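Local structure of DNA polymerase (Pyrobaculum calidifontis, 5MDN) at residues R164-D169 and D217-F222; R213-F218 and V249-D254; L543-Y548 and V576-E581; K550-E555 and V572-K577. The protein probably extends DNA strands by adding deoxyribonucleotides from their triphosphates with release of diphosphate, as a member of the family B DNA polymerases. One frame throughout, in Å; residues are numbered along the deposited sequence.

In the fold
Contacts 1 and 2 both use helix 209-222 of the exonuclease domain and touch each other: contact 1 joins this helix to the central sheet, and contact 2 joins it to the loop 249-254. Contacts 3 and 4 belong to the polymerase part, with centres more than 50 Å from those of the first pair, and both unite helix 528-551 or the chain leaving it with helix 572-583. Contacts 1 and 2 combine buried apolar residues with arginines, one in contact 1 and two in contact 2, at a partly exposed margin. Contact 3, only partly buried, sets a tyrosine stack and a carboxylate beside a valine pair, whereas contact 4 is mostly buried and aliphatic.

Contact 1 (R164-D169 and D217-F222); sequences RVLAFD and DFVKEF
R164 lays its aliphatic part along the F222 ring, CB lying 3.5 Å from F222 CZ, while the two side chains run past each other in opposite senses and the guanidinium stands at 80° to the ring. Its NE gives a weak hydrogen bond to the F222 carbonyl, 3.3 Å from NE to O and bent to 120° at the hydrogen. The firmer polar tie of this arginine is the salt bridge from NH2 to D223, just beyond the helix. At V165 the backbone takes over, its O lying 3.4 Å from F222 CE2. Here the central strand of the exonuclease sheet, of RNase H-like fold, meets the helix that follows strand 198-202 in the chain and lies along one face of the sheet, nearly antiparallel to this strand. L166 points at the helix; its CG, anti to the backbone N (chi1 177°), carries the branch there, and CD1 reaches the edge of the F218 ring, 3.5 Å from CE2, while CD2 meets V219 CG2 at 3.8 Å, the two side chains crossing at about a right angle. Further along lies D169, which with D236 is a known magnesium ligand of this protein, though no ion is bound to them here.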
loop_
_atom_site.group_PDB
_atom_site.type_symbol
_atom_site.label_atom_id
_atom_site.label_comp_id
_atom_site.label_asym_id
_atom_site.label_seq_id
_atom_site.Cartn_x
_atom_site.Cartn_y
_atom_site.Cartn_z
ATOM N N ARG A 164 15.745 -16.699 1.594
ATOM C CA ARG A 164 14.890 -17.813 1.206
ATOM C C ARG A 164 13.452 -17.306 1.154
ATOM O O ARG A 164 12.856 -16.995 2.191
ATOM C CB ARG A 164 15.043 -18.977 2.181
ATOM C CG ARG A 164 16.420 -19.626 2.151
ATOM C CD ARG A 164 16.417 -20.978 2.850
ATOM N NE ARG A 164 16.344 -20.859 4.305
ATOM C CZ ARG A 164 17.388 -20.602 5.089
ATOM N NH1 ARG A 164 18.594 -20.434 4.564
ATOM N NH2 ARG A 164 17.224 -20.510 6.401
ATOM N N VAL A 165 12.898 -17.223 -0.054
ATOM C CA VAL A 165 11.572 -16.671 -0.288
ATOM C C VAL A 165 10.608 -17.811 -0.578
ATOM O O VAL A 165 10.941 -18.752 -1.310
ATOM C CB VAL A 165 11.592 -15.654 -1.446
ATOM C CG1 VAL A 165 10.240 -14.984 -1.599
ATOM C CG2 VAL A 165 12.685 -14.617 -1.222
ATOM N N LEU A 166 9.412 -17.726 0.001
ATOM C CA LEU A 166 8.362 -18.716 -0.199
ATOM C C LEU A 166 7.083 -18.003 -0.610
ATOM O O LEU A 166 6.558 -17.179 0.147
ATOM C CB LEU A 166 8.127 -19.535 1.072
ATOM C CG LEU A 166 6.994 -20.560 0.985
ATOM C CD1 LEU A 166 7.514 -21.891 0.473
ATOM C CD2 LEU A 166 6.293 -20.723 2.325
ATOM N N ALA A 167 6.590 -18.317 -1.804
ATOM C CA ALA A 167 5.275 -17.887 -2.251
ATOM C C ALA A 167 4.260 -18.988 -1.970
ATOM O O ALA A 167 4.569 -20.178 -2.063
ATOM C CB ALA A 167 5.286 -17.545 -3.742
ATOM N N PHE A 168 3.041 -18.583 -1.623
ATOM C CA PHE A 168 1.992 -19.554 -1.353
ATOM C C PHE A 168 0.646 -18.993 -1.788
ATOM O O PHE A 168 0.403 -17.784 -1.717
ATOM C CB PHE A 168 1.964 -19.953 0.130
ATOM C CG PHE A 168 1.198 -19.002 1.009
ATOM C CD1 PHE A 168 1.743 -17.786 1.386
ATOM C CD2 PHE A 168 -0.063 -19.338 1.475
ATOM C CE1 PHE A 168 1.038 -16.917 2.203
ATOM C CE2 PHE A 168 -0.772 -18.474 2.291
ATOM C CZ PHE A 168 -0.221 -17.263 2.655
ATOM N N ASP A 169 -0.218 -19.894 -2.248
ATOM C CA ASP A 169 -1.568 -19.562 -2.675
ATOM C C ASP A 169 -2.508 -20.649 -2.178
ATOM O O ASP A 169 -2.112 -21.810 -2.039
ATOM C CB ASP A 169 -1.653 -19.427 -4.204
ATOM C CG ASP A 169 -2.948 -18.797 -4.664
ATOM O OD1 ASP A 169 -3.146 -17.588 -4.421
ATOM O OD2 ASP A 169 -3.772 -19.514 -5.269
ATOM N N ASP A 217 4.621 -28.216 7.718
ATOM C CA ASP A 217 5.865 -28.978 7.633
ATOM C C ASP A 217 6.793 -28.416 6.563
ATOM O O ASP A 217 8.016 -28.401 6.742
ATOM C CB ASP A 217 5.565 -30.453 7.366
ATOM C CG ASP A 217 5.082 -31.182 8.603
ATOM O OD1 ASP A 217 5.563 -30.850 9.708
ATOM O OD2 ASP A 217 4.232 -32.089 8.473
ATOM N N PHE A 218 6.234 -27.951 5.442
ATOM C CA PHE A 218 7.075 -27.404 4.380
ATOM C C PHE A 218 7.743 -26.103 4.815
ATOM O O PHE A 218 8.930 -25.889 4.541
ATOM C CB PHE A 218 6.256 -27.188 3.107
ATOM C CG PHE A 218 7.098 -26.895 1.894
ATOM C CD1 PHE A 218 7.567 -27.927 1.097
ATOM C CD2 PHE A 218 7.424 -25.593 1.553
ATOM C CE1 PHE A 218 8.343 -27.667 -0.017
ATOM C CE2 PHE A 218 8.200 -25.326 0.440
ATOM C CZ PHE A 218 8.660 -26.364 -0.345
ATOM N N VAL A 219 6.993 -25.215 5.473
ATOM C CA VAL A 219 7.571 -23.961 5.950
ATOM C C VAL A 219 8.699 -24.237 6.936
ATOM O O VAL A 219 9.767 -23.615 6.872
ATOM C CB VAL A 219 6.478 -23.068 6.569
ATOM C CG1 VAL A 219 7.097 -21.841 7.227
ATOM C CG2 VAL A 219 5.468 -22.655 5.510
ATOM N N LYS A 220 8.486 -25.179 7.855
ATOM C CA LYS A 220 9.541 -25.550 8.791
ATOM C C LYS A 220 10.699 -26.237 8.075
ATOM O O LYS A 220 11.861 -26.075 8.470
ATOM C CB LYS A 220 8.974 -26.457 9.884
ATOM C CG LYS A 220 7.906 -25.806 10.752
ATOM C CD LYS A 220 7.538 -26.701 11.923
ATOM C CE LYS A 220 6.945 -28.015 11.447
ATOM N NZ LYS A 220 6.448 -28.843 12.580
ATOM N N GLU A 221 10.398 -27.000 7.025
ATOM C CA GLU A 221 11.430 -27.726 6.293
ATOM C C GLU A 221 12.298 -26.759 5.492
ATOM O O GLU A 221 13.532 -26.826 5.538
ATOM C CB GLU A 221 10.766 -28.753 5.366
ATOM C CG GLU A 221 11.685 -29.752 4.678
ATOM C CD GLU A 221 12.349 -30.679 5.679
ATOM O OE1 GLU A 221 11.726 -30.944 6.732
ATOM O OE2 GLU A 221 13.479 -31.145 5.418
ATOM N N PHE A 222 11.659 -25.844 4.757
ATOM C CA PHE A 222 12.373 -24.882 3.922
ATOM C C PHE A 222 12.985 -23.749 4.742
ATOM O O PHE A 222 14.068 -23.255 4.405
ATOM C CB PHE A 222 11.423 -24.326 2.859
ATOM C CG PHE A 222 12.022 -23.249 2.001
ATOM C CD1 PHE A 222 13.205 -23.463 1.313
ATOM C CD2 PHE A 222 11.390 -22.023 1.870
ATOM C CE1 PHE A 222 13.751 -22.471 0.520
ATOM C CE2 PHE A 222 11.931 -21.030 1.080
ATOM C CZ PHE A 222 13.111 -21.254 0.403
#

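Contact 2 (R213-F218 and V249-D254); sequences RGFVDF and VPLRVD
V216 carries its CG1 anti to the backbone N and its CG2 anti to the carbonyl carbon (chi1 174°), which spreads both methyls against the loop 249-254. R213, bent at chi2 (66°) and chi3, folds its guanidinium back along its own helix, where NH1 also meets V249 CG2 at 3.6 Å. CG1 of V216 abuts the carbonyl O of R252, and CG2 packs on L251 CD1 at 3.7 Å and V253 CG1 at 4.0 Å. The loop presents these groups through two consecutive inverse gamma turns, centred on L251 and R252. One turn of helix on from R213, D217 receives NE at its OD2, 3.2 Å away and within the guanidinium plane, though above the carboxylate plane; a weak bond from NH2 to OD1 doubles this salt bridge. R252 NH2 comes to 4.1 Å from R213 NH2, and K220, near both arginines, makes a long, weak ion pair with D217, whose charge probably offsets part of this positive cluster. A leucine in place of R213 would probably leave D217 without its main ionic partner and V249 CG2 less well covered. L251 meets the F215 ring at its edge and also packs on L240 and A244 of helix 232-247, while F215 reaches W237 of that helix and V191 of strand 186-193, so the loop lines the seam between the two helices beside the sheet.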
loop_
_atom_site.group_PDB
_atom_site.type_symbol
_atom_site.label_atom_id
_atom_site.label_comp_id
_atom_site.label_asym_id
_atom_site.label_seq_id
_atom_site.Cartn_x
_atom_site.Cartn_y
_atom_site.Cartn_z
ATOM N N ARG A 213 -1.267 -29.653 7.555
ATOM C CA ARG A 213 -0.075 -30.333 8.047
ATOM C C ARG A 213 1.068 -30.227 7.044
ATOM O O ARG A 213 2.222 -29.995 7.425
ATOM C CB ARG A 213 -0.398 -31.798 8.335
ATOM C CG ARG A 213 0.687 -32.537 9.090
ATOM C CD ARG A 213 0.834 -31.981 10.498
ATOM N NE ARG A 213 2.023 -31.154 10.660
ATOM C CZ ARG A 213 2.138 -30.188 11.565
ATOM N NH1 ARG A 213 1.135 -29.928 12.391
ATOM N NH2 ARG A 213 3.259 -29.485 11.648
ATOM N N GLY A 214 0.765 -30.398 5.754
ATOM C CA GLY A 214 1.803 -30.310 4.739
ATOM C C GLY A 214 2.370 -28.911 4.591
ATOM O O GLY A 214 3.579 -28.739 4.402
ATOM N N PHE A 215 1.508 -27.893 4.655
ATOM C CA PHE A 215 1.977 -26.512 4.586
ATOM C C PHE A 215 2.913 -26.192 5.747
ATOM O O PHE A 215 4.005 -25.647 5.548
ATOM C CB PHE A 215 0.789 -25.552 4.568
ATOM C CG PHE A 215 1.178 -24.102 4.499
ATOM C CD1 PHE A 215 2.090 -23.657 3.555
ATOM C CD2 PHE A 215 0.625 -23.181 5.374
ATOM C CE1 PHE A 215 2.448 -22.320 3.491
ATOM C CE2 PHE A 215 0.979 -21.846 5.315
ATOM C CZ PHE A 215 1.890 -21.414 4.372
ATOM N N VAL A 216 2.490 -26.513 6.973
ATOM C CA VAL A 216 3.299 -26.211 8.153
ATOM C C VAL A 216 4.641 -26.930 8.078
ATOM O O VAL A 216 5.696 -26.342 8.343
ATOM C CB VAL A 216 2.531 -26.573 9.437
ATOM C CG1 VAL A 216 3.426 -26.407 10.649
ATOM C CG2 VAL A 216 1.289 -25.708 9.573
ATOM N N ASP A 217 4.621 -28.216 7.718
ATOM C CA ASP A 217 5.865 -28.978 7.633
ATOM C C ASP A 217 6.793 -28.416 6.563
ATOM O O ASP A 217 8.016 -28.401 6.742
ATOM C CB ASP A 217 5.565 -30.453 7.366
ATOM C CG ASP A 217 5.082 -31.182 8.603
ATOM O OD1 ASP A 217 5.563 -30.850 9.708
ATOM O OD2 ASP A 217 4.232 -32.089 8.473
ATOM N N PHE A 218 6.234 -27.951 5.442
ATOM C CA PHE A 218 7.075 -27.404 4.380
ATOM C C PHE A 218 7.743 -26.103 4.815
ATOM O O PHE A 218 8.930 -25.889 4.541
ATOM C CB PHE A 218 6.256 -27.188 3.107
ATOM C CG PHE A 218 7.098 -26.895 1.894
ATOM C CD1 PHE A 218 7.567 -27.927 1.097
ATOM C CD2 PHE A 218 7.424 -25.593 1.553
ATOM C CE1 PHE A 218 8.343 -27.667 -0.017
ATOM C CE2 PHE A 218 8.200 -25.326 0.440
ATOM C CZ PHE A 218 8.660 -26.364 -0.345
ATOM N N VAL A 249 -5.373 -28.705 14.316
ATOM C CA VAL A 249 -3.983 -28.847 13.898
ATOM C C VAL A 249 -3.326 -27.473 13.994
ATOM O O VAL A 249 -3.802 -26.518 13.365
ATOM C CB VAL A 249 -3.865 -29.441 12.481
ATOM C CG1 VAL A 249 -4.717 -28.676 11.475
ATOM C CG2 VAL A 249 -2.403 -29.475 12.042
ATOM N N PRO A 250 -2.266 -27.314 14.785
ATOM C CA PRO A 250 -1.728 -25.968 15.024
ATOM C C PRO A 250 -0.973 -25.433 13.816
ATOM O O PRO A 250 -0.281 -26.171 13.109
ATOM C CB PRO A 250 -0.796 -26.171 16.224
ATOM C CG PRO A 250 -0.360 -27.593 16.117
ATOM C CD PRO A 250 -1.533 -28.348 15.538
ATOM N N LEU A 251 -1.119 -24.130 13.585
ATOM C CA LEU A 251 -0.516 -23.463 12.430
ATOM C C LEU A 251 0.829 -22.846 12.823
ATOM O O LEU A 251 1.044 -21.638 12.749
ATOM C CB LEU A 251 -1.471 -22.412 11.873
ATOM C CG LEU A 251 -1.171 -21.770 10.516
ATOM C CD1 LEU A 251 -0.974 -22.825 9.436
ATOM C CD2 LEU A 251 -2.273 -20.796 10.128
ATOM N N ARG A 252 1.740 -23.714 13.258
ATOM C CA ARG A 252 3.021 -23.293 13.829
ATOM C C ARG A 252 4.022 -23.109 12.696
ATOM O O ARG A 252 4.743 -24.032 12.322
ATOM C CB ARG A 252 3.516 -24.312 14.845
ATOM C CG ARG A 252 2.609 -24.492 16.045
ATOM C CD ARG A 252 3.190 -25.522 16.995
ATOM N NE ARG A 252 3.407 -26.806 16.332
ATOM C CZ ARG A 252 4.600 -27.258 15.957
ATOM N NH1 ARG A 252 5.685 -26.531 16.185
ATOM N NH2 ARG A 252 4.710 -28.435 15.355
ATOM N N VAL A 253 4.074 -21.897 12.145
ATOM C CA VAL A 253 4.921 -21.617 10.993
ATOM C C VAL A 253 6.088 -20.682 11.302
ATOM O O VAL A 253 7.043 -20.641 10.513
ATOM C CB VAL A 253 4.096 -21.062 9.813
ATOM C CG1 VAL A 253 3.124 -22.114 9.305
ATOM C CG2 VAL A 253 3.361 -19.800 10.226
ATOM N N ASP A 254 6.053 -19.933 12.404
ATOM C CA ASP A 254 7.133 -18.993 12.664
ATOM C C ASP A 254 8.364 -19.723 13.207
ATOM O O ASP A 254 8.353 -20.933 13.447
ATOM C CB ASP A 254 6.647 -17.868 13.586
ATOM C CG ASP A 254 6.444 -18.296 15.038
ATOM O OD1 ASP A 254 7.089 -19.245 15.530
ATOM O OD2 ASP A 254 5.624 -17.641 15.716
#

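Contact 3 (L543-Y548 and V576-E581); sequences LDVVEY and VKYVEE
Y548 and Y578 form the aromatic part of this contact, a face-to-face stack with ring centroids 3.5 Å apart and planes within 5° of each other. Y548 CB adds an off-centre CH-pi contact, 4.2 Å from the centroid of the Y578 ring. Both tyrosines hold CG anti to the backbone N, and in Y578 (chi1 166°) this sends the ring across the interface to helix 528-551. The polar part is a single hydrogen bond: Y578 OH donates to D544 OD1 at 2.6 Å, using the syn lone pair of that oxygen. Carboxylate and ring are nearly coplanar, and the oxygen meets the ring at its edge; OD2 has a long, weak ion pair with R582. The apolar part lies on the buried side, where V545 CG1 and V579 CG2 meet at 3.9 Å, their side chains crossing at about a right angle. The contact thus pairs helices 528-551 and 572-583, packed on the palm sheet of the polymerase part, the short segments running at 140° to each other. A leucine in place of Y578 has neither ring nor hydroxyl, and is likely to leave D544 OD1 without this donor and the Y548 ring without its stacking partner. Stack and hydrogen bond together fix the rotation of the Y578 ring, and the phenol donor would be expected to favour the charged form of D544.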
loop_
_atom_site.group_PDB
_atom_site.type_symbol
_atom_site.label_atom_id
_atom_site.label_comp_id
_atom_site.label_asym_id
_atom_site.label_seq_id
_atom_site.Cartn_x
_atom_site.Cartn_y
_atom_site.Cartn_z
ATOM N N LEU A 543 2.649 27.672 -14.042
ATOM C CA LEU A 543 2.194 28.646 -15.032
ATOM C C LEU A 543 3.357 29.216 -15.833
ATOM O O LEU A 543 3.187 29.581 -17.003
ATOM C CB LEU A 543 1.414 29.768 -14.346
ATOM C CG LEU A 543 -0.095 29.573 -14.172
ATOM C CD1 LEU A 543 -0.414 28.533 -13.114
ATOM C CD2 LEU A 543 -0.763 30.900 -13.832
ATOM N N ASP A 544 4.537 29.318 -15.220
ATOM C CA ASP A 544 5.718 29.746 -15.961
ATOM C C ASP A 544 6.118 28.707 -17.002
ATOM O O ASP A 544 6.468 29.057 -18.136
ATOM C CB ASP A 544 6.871 30.023 -14.995
ATOM C CG ASP A 544 8.161 30.397 -15.708
ATOM O OD1 ASP A 544 8.839 29.491 -16.237
ATOM O OD2 ASP A 544 8.493 31.601 -15.745
ATOM N N VAL A 545 6.079 27.423 -16.634
ATOM C CA VAL A 545 6.527 26.377 -17.548
ATOM C C VAL A 545 5.509 26.140 -18.660
ATOM O O VAL A 545 5.882 25.750 -19.774
ATOM C CB VAL A 545 6.827 25.090 -16.753
ATOM C CG1 VAL A 545 7.193 23.942 -17.680
ATOM C CG2 VAL A 545 7.950 25.335 -15.759
ATOM N N VAL A 546 4.223 26.398 -18.407
ATOM C CA VAL A 546 3.243 26.289 -19.485
ATOM C C VAL A 546 3.376 27.465 -20.448
ATOM O O VAL A 546 3.215 27.309 -21.664
ATOM C CB VAL A 546 1.809 26.151 -18.928
ATOM C CG1 VAL A 546 1.746 25.049 -17.878
ATOM C CG2 VAL A 546 1.280 27.466 -18.372
ATOM N N GLU A 547 3.671 28.660 -19.925
ATOM C CA GLU A 547 3.864 29.816 -20.793
ATOM C C GLU A 547 5.139 29.678 -21.616
ATOM O O GLU A 547 5.162 30.040 -22.798
ATOM C CB GLU A 547 3.891 31.100 -19.963
ATOM C CG GLU A 547 4.270 32.345 -20.751
ATOM C CD GLU A 547 3.343 32.606 -21.924
ATOM O OE1 GLU A 547 2.134 32.313 -21.810
ATOM O OE2 GLU A 547 3.826 33.101 -22.965
ATOM N N TYR A 548 6.208 29.153 -21.012
ATOM C CA TYR A 548 7.431 28.917 -21.770
ATOM C C TYR A 548 7.252 27.787 -22.776
ATOM O O TYR A 548 7.856 27.822 -23.854
ATOM C CB TYR A 548 8.592 28.610 -20.824
ATOM C CG TYR A 548 9.929 28.494 -21.524
ATOM C CD1 TYR A 548 10.717 29.616 -21.748
ATOM C CD2 TYR A 548 10.405 27.262 -21.957
ATOM C CE1 TYR A 548 11.939 29.516 -22.387
ATOM C CE2 TYR A 548 11.624 27.152 -22.597
ATOM C CZ TYR A 548 12.387 28.281 -22.809
ATOM O OH TYR A 548 13.603 28.176 -23.445
ATOM N N VAL A 576 12.334 20.415 -20.962
ATOM C CA VAL A 576 12.873 19.735 -19.789
ATOM C C VAL A 576 14.184 20.379 -19.357
ATOM O O VAL A 576 14.411 20.630 -18.167
ATOM C CB VAL A 576 13.052 18.233 -20.077
ATOM C CG1 VAL A 576 13.758 17.545 -18.917
ATOM C CG2 VAL A 576 11.707 17.581 -20.352
ATOM N N LYS A 577 15.068 20.654 -20.318
ATOM C CA LYS A 577 16.328 21.315 -19.997
ATOM C C LYS A 577 16.100 22.730 -19.479
ATOM O O LYS A 577 16.919 23.247 -18.710
ATOM C CB LYS A 577 17.238 21.306 -21.226
ATOM C CG LYS A 577 18.716 21.466 -20.912
ATOM C CD LYS A 577 19.564 21.172 -22.142
ATOM C CE LYS A 577 21.045 21.149 -21.801
ATOM N NZ LYS A 577 21.828 20.401 -22.824
ATOM N N TYR A 578 15.004 23.371 -19.895
ATOM C CA TYR A 578 14.654 24.687 -19.364
ATOM C C TYR A 578 14.351 24.614 -17.872
ATOM O O TYR A 578 14.876 25.406 -17.082
ATOM C CB TYR A 578 13.461 25.259 -20.134
ATOM C CG TYR A 578 12.798 26.454 -19.482
ATOM C CD1 TYR A 578 13.342 27.727 -19.596
ATOM C CD2 TYR A 578 11.611 26.310 -18.775
ATOM C CE1 TYR A 578 12.731 28.822 -19.006
ATOM C CE2 TYR A 578 10.993 27.396 -18.186
ATOM C CZ TYR A 578 11.556 28.650 -18.304
ATOM O OH TYR A 578 10.942 29.733 -17.717
ATOM N N VAL A 579 13.507 23.660 -17.466
ATOM C CA VAL A 579 13.096 23.571 -16.067
ATOM C C VAL A 579 14.284 23.259 -15.166
ATOM O O VAL A 579 14.340 23.714 -14.016
ATOM C CB VAL A 579 11.974 22.524 -15.909
ATOM C CG1 VAL A 579 11.481 22.474 -14.471
ATOM C CG2 VAL A 579 10.822 22.835 -16.850
ATOM N N GLU A 580 15.256 22.492 -15.665
ATOM C CA GLU A 580 16.465 22.240 -14.888
ATOM C C GLU A 580 17.283 23.518 -14.723
ATOM O O GLU A 580 17.671 23.879 -13.606
ATOM C CB GLU A 580 17.298 21.145 -15.554
ATOM C CG GLU A 580 18.122 20.296 -14.586
ATOM C CD GLU A 580 19.108 21.110 -13.768
ATOM O OE1 GLU A 580 20.073 21.639 -14.359
ATOM O OE2 GLU A 580 18.913 21.223 -12.536
ATOM N N GLU A 581 17.571 24.207 -15.828
ATOM C CA GLU A 581 18.403 25.406 -15.759
ATOM C C GLU A 581 17.676 26.547 -15.051
ATOM O O GLU A 581 18.274 27.265 -14.242
ATOM C CB GLU A 581 18.841 25.815 -17.164
ATOM C CG GLU A 581 19.817 24.833 -17.798
ATOM C CD GLU A 581 20.282 25.264 -19.175
ATOM O OE1 GLU A 581 19.863 26.346 -19.634
ATOM O OE2 GLU A 581 21.068 24.518 -19.799
#

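Contact 4 (K550-E555 and V572-K577); sequences KRLGIE and VDRLVK
L552 and I554, on the chain leaving helix 528-551, both face helix 572-583 from either side of the inverse gamma turn centred on G553, with CA atoms 8.0 Å (L552 to L575) and 7.1 Å (I554 to V572) from their nearest counterparts. L552 CD2 rests on the aliphatic base of R574, 3.7 Å from its CB, and reaches the guanidinium at its edge near NH1. I554 holds CG1 anti to the carbonyl carbon (chi1 -63°) and extends CD1 to the first turn of the helix, 3.8 Å from V572 N and 3.9 Å from L575 CB. L575 turns inward as well, packing on V545 and A549 of helix 528-551, while I554 also touches V566 of the sheet. The contact packs the link between helix 528-551 and strand 556-560 against the start of helix 572-583, at the ends of the hairpin 556-567 that carries the YGDTDS motif, in the beta-alpha-beta-beta-alpha-beta order of the ferredoxin-like palm of family B polymerases.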
loop_
_atom_site.group_PDB
_atom_site.type_symbol
_atom_site.label_atom_id
_atom_site.label_comp_id
_atom_site.label_asym_id
_atom_site.label_seq_id
_atom_site.Cartn_x
_atom_site.Cartn_y
_atom_site.Cartn_z
ATOM N N LYS A 550 4.652 27.228 -24.522
ATOM C CA LYS A 550 3.987 27.824 -25.675
ATOM C C LYS A 550 4.975 28.568 -26.564
ATOM O O LYS A 550 4.744 28.704 -27.771
ATOM C CB LYS A 550 2.889 28.754 -25.168
ATOM C CG LYS A 550 1.774 28.010 -24.452
ATOM C CD LYS A 550 0.554 28.886 -24.201
ATOM C CE LYS A 550 -0.445 28.129 -23.331
ATOM N NZ LYS A 550 -1.404 29.034 -22.643
ATOM N N ARG A 551 6.078 29.059 -25.990
ATOM C CA ARG A 551 7.107 29.690 -26.806
ATOM C C ARG A 551 7.776 28.674 -27.718
ATOM O O ARG A 551 8.328 29.050 -28.757
ATOM C CB ARG A 551 8.147 30.372 -25.918
ATOM C CG ARG A 551 7.603 31.539 -25.107
ATOM C CD ARG A 551 8.716 32.326 -24.419
ATOM N NE ARG A 551 9.595 33.006 -25.365
ATOM C CZ ARG A 551 10.773 32.538 -25.764
ATOM N NH1 ARG A 551 11.223 31.379 -25.301
ATOM N NH2 ARG A 551 11.502 33.229 -26.629
ATOM N N LEU A 552 7.746 27.403 -27.338
ATOM C CA LEU A 552 8.114 26.311 -28.218
ATOM C C LEU A 552 6.848 25.758 -28.872
ATOM O O LEU A 552 5.728 26.153 -28.544
ATOM C CB LEU A 552 8.851 25.217 -27.444
ATOM C CG LEU A 552 10.009 25.644 -26.537
ATOM C CD1 LEU A 552 9.628 25.473 -25.076
ATOM C CD2 LEU A 552 11.264 24.854 -26.858
ATOM N N GLY A 553 7.030 24.833 -29.806
ATOM C CA GLY A 553 5.892 24.254 -30.491
ATOM C C GLY A 553 5.288 23.099 -29.715
ATOM O O GLY A 553 5.120 22.004 -30.262
ATOM N N ILE A 554 4.947 23.328 -28.449
ATOM C CA ILE A 554 4.516 22.265 -27.544
ATOM C C ILE A 554 3.093 22.542 -27.075
ATOM O O ILE A 554 2.845 23.515 -26.350
ATOM C CB ILE A 554 5.464 22.125 -26.346
ATOM C CG1 ILE A 554 6.864 21.732 -26.819
ATOM C CG2 ILE A 554 4.923 21.104 -25.354
ATOM C CD1 ILE A 554 7.875 21.612 -25.702
ATOM N N GLU A 555 2.160 21.685 -27.491
ATOM C CA GLU A 555 0.782 21.738 -27.018
ATOM C C GLU A 555 0.682 21.106 -25.632
ATOM O O GLU A 555 1.234 20.027 -25.393
ATOM C CB GLU A 555 -0.144 21.018 -27.997
ATOM C CG GLU A 555 -1.624 21.208 -27.713
ATOM C CD GLU A 555 -2.485 20.157 -28.390
ATOM O OE1 GLU A 555 -1.916 19.225 -28.998
ATOM O OE2 GLU A 555 -3.727 20.261 -28.316
ATOM N N VAL A 572 10.367 18.939 -26.660
ATOM C CA VAL A 572 10.214 18.629 -25.238
ATOM C C VAL A 572 11.567 18.661 -24.537
ATOM O O VAL A 572 11.671 19.072 -23.374
ATOM C CB VAL A 572 9.501 17.278 -25.042
ATOM C CG1 VAL A 572 8.097 17.329 -25.627
ATOM C CG2 VAL A 572 10.300 16.128 -25.648
ATOM N N ASP A 573 12.622 18.217 -25.228
ATOM C CA ASP A 573 13.951 18.169 -24.625
ATOM C C ASP A 573 14.412 19.550 -24.181
ATOM O O ASP A 573 15.144 19.677 -23.192
ATOM C CB ASP A 573 14.949 17.578 -25.619
ATOM C CG ASP A 573 14.558 16.190 -26.082
ATOM O OD1 ASP A 573 14.102 15.392 -25.236
ATOM O OD2 ASP A 573 14.710 15.896 -27.289
ATOM N N ARG A 574 13.997 20.593 -24.899
ATOM C CA ARG A 574 14.325 21.957 -24.503
ATOM C C ARG A 574 13.460 22.430 -23.344
ATOM O O ARG A 574 13.929 23.199 -22.498
ATOM C CB ARG A 574 14.166 22.890 -25.705
ATOM C CG ARG A 574 15.037 22.496 -26.886
ATOM C CD ARG A 574 15.081 23.571 -27.954
ATOM N NE ARG A 574 15.326 22.984 -29.268
ATOM C CZ ARG A 574 14.366 22.633 -30.118
ATOM N NH1 ARG A 574 13.093 22.818 -29.796
ATOM N NH2 ARG A 574 14.674 22.097 -31.292
ATOM N N LEU A 575 12.200 21.992 -23.292
ATOM C CA LEU A 575 11.351 22.312 -22.148
ATOM C C LEU A 575 11.876 21.665 -20.872
ATOM O O LEU A 575 11.872 22.290 -19.806
ATOM C CB LEU A 575 9.912 21.871 -22.418
ATOM C CG LEU A 575 8.926 22.085 -21.267
ATOM C CD1 LEU A 575 8.860 23.557 -20.889
ATOM C CD2 LEU A 575 7.546 21.553 -21.622
ATOM N N VAL A 576 12.334 20.415 -20.962
ATOM C CA VAL A 576 12.873 19.735 -19.789
ATOM C C VAL A 576 14.184 20.379 -19.357
ATOM O O VAL A 576 14.411 20.630 -18.167
ATOM C CB VAL A 576 13.052 18.233 -20.077
ATOM C CG1 VAL A 576 13.758 17.545 -18.917
ATOM C CG2 VAL A 576 11.707 17.581 -20.352
ATOM N N LYS A 577 15.068 20.654 -20.318
ATOM C CA LYS A 577 16.328 21.315 -19.997
ATOM C C LYS A 577 16.100 22.730 -19.479
ATOM O O LYS A 577 16.919 23.247 -18.710
ATOM C CB LYS A 577 17.238 21.306 -21.226
ATOM C CG LYS A 577 18.716 21.466 -20.912
ATOM C CD LYS A 577 19.564 21.172 -22.142
ATOM C CE LYS A 577 21.045 21.149 -21.801
ATOM N NZ LYS A 577 21.828 20.401 -22.824
#